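Genome packaging NTPase B204 (Sulfolobus turreted icosahedral virus 2, PDB 4KFU) probably hydrolyses ATP as a P-loop ATPase of the FtsK-HerA superfamily to power the packaging of viral DNA into the capsid. Local coordinates at residues 149-154 against 191-196. Sequence-based numbering, arbitrary orientation.
Sequences KQADLI and YDVNSQ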
loop_
_atom_site.group_PDB
_atom_site.type_symbol
_atom_site.label_atom_id
_atom_site.label_comp_id
_atom_site.label_asym_id
_atom_site.label_seq_id
_atom_site.Cartn_x
_atom_site.Cartn_y
_atom_site.Cartn_z
ATOM N N LYS A 149 12.078 -5.559 -0.102
ATOM C CA LYS A 149 12.687 -6.669 0.622
ATOM C C LYS A 149 11.815 -7.124 1.800
ATOM O O LYS A 149 11.817 -8.302 2.176
ATOM C CB LYS A 149 14.072 -6.280 1.126
ATOM C CG LYS A 149 15.033 -5.769 0.044
ATOM C CD LYS A 149 15.158 -6.744 -1.123
ATOM C CE LYS A 149 15.754 -8.061 -0.687
ATOM N NZ LYS A 149 16.731 -8.576 -1.695
ATOM N N GLN A 150 11.059 -6.193 2.374
ATOM C CA GLN A 150 10.224 -6.503 3.537
ATOM C C GLN A 150 8.789 -6.899 3.190
ATOM O O GLN A 150 8.031 -7.360 4.056
ATOM C CB GLN A 150 10.197 -5.306 4.499
ATOM C CG GLN A 150 11.526 -5.021 5.164
ATOM C CD GLN A 150 12.087 -6.234 5.886
ATOM O OE1 GLN A 150 13.167 -6.721 5.552
ATOM N NE2 GLN A 150 11.352 -6.729 6.879
ATOM N N ALA A 151 8.397 -6.706 1.940
ATOM C CA ALA A 151 7.026 -7.013 1.528
ATOM C C ALA A 151 6.743 -8.518 1.591
ATOM O O ALA A 151 7.673 -9.337 1.555
ATOM C CB ALA A 151 6.778 -6.476 0.125
ATOM N N ASP A 152 5.465 -8.883 1.693
ATOM C CA ASP A 152 5.056 -10.283 1.561
ATOM C C ASP A 152 4.527 -10.543 0.160
ATOM O O ASP A 152 4.680 -11.639 -0.386
ATOM C CB ASP A 152 3.975 -10.633 2.578
ATOM C CG ASP A 152 4.448 -10.466 3.998
ATOM O OD1 ASP A 152 5.185 -11.357 4.480
ATOM O OD2 ASP A 152 4.100 -9.437 4.623
ATOM N N LEU A 153 3.900 -9.519 -0.411
ATOM C CA LEU A 153 3.313 -9.592 -1.746
ATOM C C LEU A 153 3.655 -8.330 -2.514
ATOM O O LEU A 153 3.502 -7.218 -2.003
ATOM C CB LEU A 153 1.793 -9.717 -1.662
ATOM C CG LEU A 153 1.213 -11.056 -1.201
ATOM C CD1 LEU A 153 -0.303 -11.045 -1.311
ATOM C CD2 LEU A 153 1.788 -12.210 -2.010
ATOM N N ILE A 154 4.122 -8.488 -3.745
ATOM C CA ILE A 154 4.365 -7.328 -4.599
ATOM C C ILE A 154 3.566 -7.501 -5.883
ATOM O O ILE A 154 3.706 -8.510 -6.586
ATOM C CB ILE A 154 5.861 -7.133 -4.916
ATOM C CG1 ILE A 154 6.679 -7.072 -3.621
ATOM C CG2 ILE A 154 6.077 -5.872 -5.715
ATOM C CD1 ILE A 154 8.201 -7.145 -3.856
ATOM N N TYR A 191 3.821 -11.279 -7.210
ATOM C CA TYR A 191 4.999 -11.962 -6.692
ATOM C C TYR A 191 4.871 -12.177 -5.196
ATOM O O TYR A 191 4.711 -11.218 -4.429
ATOM C CB TYR A 191 6.267 -11.153 -6.973
ATOM C CG TYR A 191 7.542 -11.824 -6.510
ATOM C CD1 TYR A 191 8.014 -12.976 -7.132
ATOM C CD2 TYR A 191 8.279 -11.299 -5.463
ATOM C CE1 TYR A 191 9.195 -13.594 -6.705
ATOM C CE2 TYR A 191 9.451 -11.902 -5.031
ATOM C CZ TYR A 191 9.904 -13.048 -5.657
ATOM O OH TYR A 191 11.071 -13.645 -5.225
ATOM N N ASP A 192 4.944 -13.440 -4.793
ATOM C CA ASP A 192 4.984 -13.803 -3.388
ATOM C C ASP A 192 6.437 -13.776 -2.957
ATOM O O ASP A 192 7.248 -14.583 -3.406
ATOM C CB ASP A 192 4.366 -15.186 -3.181
ATOM C CG ASP A 192 4.170 -15.529 -1.715
ATOM O OD1 ASP A 192 5.095 -15.294 -0.900
ATOM O OD2 ASP A 192 3.079 -16.037 -1.385
ATOM N N VAL A 193 6.770 -12.822 -2.099
ATOM C CA VAL A 193 8.148 -12.621 -1.689
ATOM C C VAL A 193 8.659 -13.816 -0.886
ATOM O O VAL A 193 9.836 -14.166 -0.945
ATOM C CB VAL A 193 8.274 -11.339 -0.845
ATOM C CG1 VAL A 193 9.705 -11.132 -0.354
ATOM C CG2 VAL A 193 7.806 -10.131 -1.646
ATOM N N ASN A 194 7.766 -14.445 -0.132
ATOM C CA ASN A 194 8.182 -15.489 0.798
ATOM C C ASN A 194 8.417 -16.820 0.086
ATOM O O ASN A 194 9.406 -17.509 0.343
ATOM C CB ASN A 194 7.164 -15.625 1.932
ATOM C CG ASN A 194 7.127 -14.390 2.833
ATOM O OD1 ASN A 194 8.168 -13.915 3.290
ATOM N ND2 ASN A 194 5.928 -13.860 3.075
ATOM N N SER A 195 7.527 -17.158 -0.835
ATOM C CA SER A 195 7.657 -18.407 -1.591
ATOM C C SER A 195 8.441 -18.227 -2.893
ATOM O O SER A 195 8.783 -19.204 -3.560
ATOM C CB SER A 195 6.274 -18.999 -1.888
ATOM O OG SER A 195 5.512 -18.155 -2.736
ATOM N N GLN A 196 8.721 -16.971 -3.231
ATOM C CA GLN A 196 9.371 -16.596 -4.479
ATOM C C GLN A 196 8.608 -17.116 -5.684
ATOM O O GLN A 196 9.191 -17.652 -6.630
ATOM C CB GLN A 196 10.822 -17.070 -4.506
ATOM C CG GLN A 196 11.678 -16.475 -3.410
ATOM C CD GLN A 196 13.060 -17.076 -3.414
ATOM O OE1 GLN A 196 13.212 -18.296 -3.334
ATOM N NE2 GLN A 196 14.079 -16.230 -3.541
#
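The ring of Tyr191 meets Ile154 at its edge, CD1 of the isoleucine lying near the ring plane 4.5 Å from Tyr191 CD2, while the amide of Asn194 has Asp152 OD1 close to its own plane, although the carboxylate as a whole is turned 51° from it. These pairs flank the place where the sheet of this P-loop ATPase changes direction: strand 153-156, parallel to strand 6-10 on its other side, runs antiparallel to strand 188-192, whose hairpin turn leads on to strand 197-201. Ile154 and Tyr191 form a hydrogen-bonded pair with two nearly straight bonds, Ile154 N to Tyr191 O (2.9 Å) and Tyr191 N to Ile154 O (2.8 Å). Leu153 and Asp192, the next, non-hydrogen-bonded pair, lie on the other sheet face, where Leu153 CD2 reaches within 3.8 Å of Asp192 CA. Beyond them Val193 N donates to Asp152 O from above the carbonyl plane. The Val193 side chain lies against the backbone of 151-152, with CB 3.2 Å from Ala151 O; CG2, beside its own backbone N, packs 3.7 Å from Ile154 CD1 and more loosely against Ala151 CB. Asn194 ND2 gives a 3.0 Å bond to the anti lone pair of Asp152 OD1, an oxygen that also salt-bridges Arg127; OD2 accepts from Ile6 N. This buried carboxylate thus links the hairpin turn to strand 6-10, and Arg127 probably stabilises its negative charge. Within the turn, Asp192 has CG anti to the backbone N (chi1 -171°), and OD1 accepts from Asn194 N nearly along the C-O axis, an Asx turn, and also from Ser195 N above the carboxylate plane, at 3.1 Å, which extends it to an Asx motif.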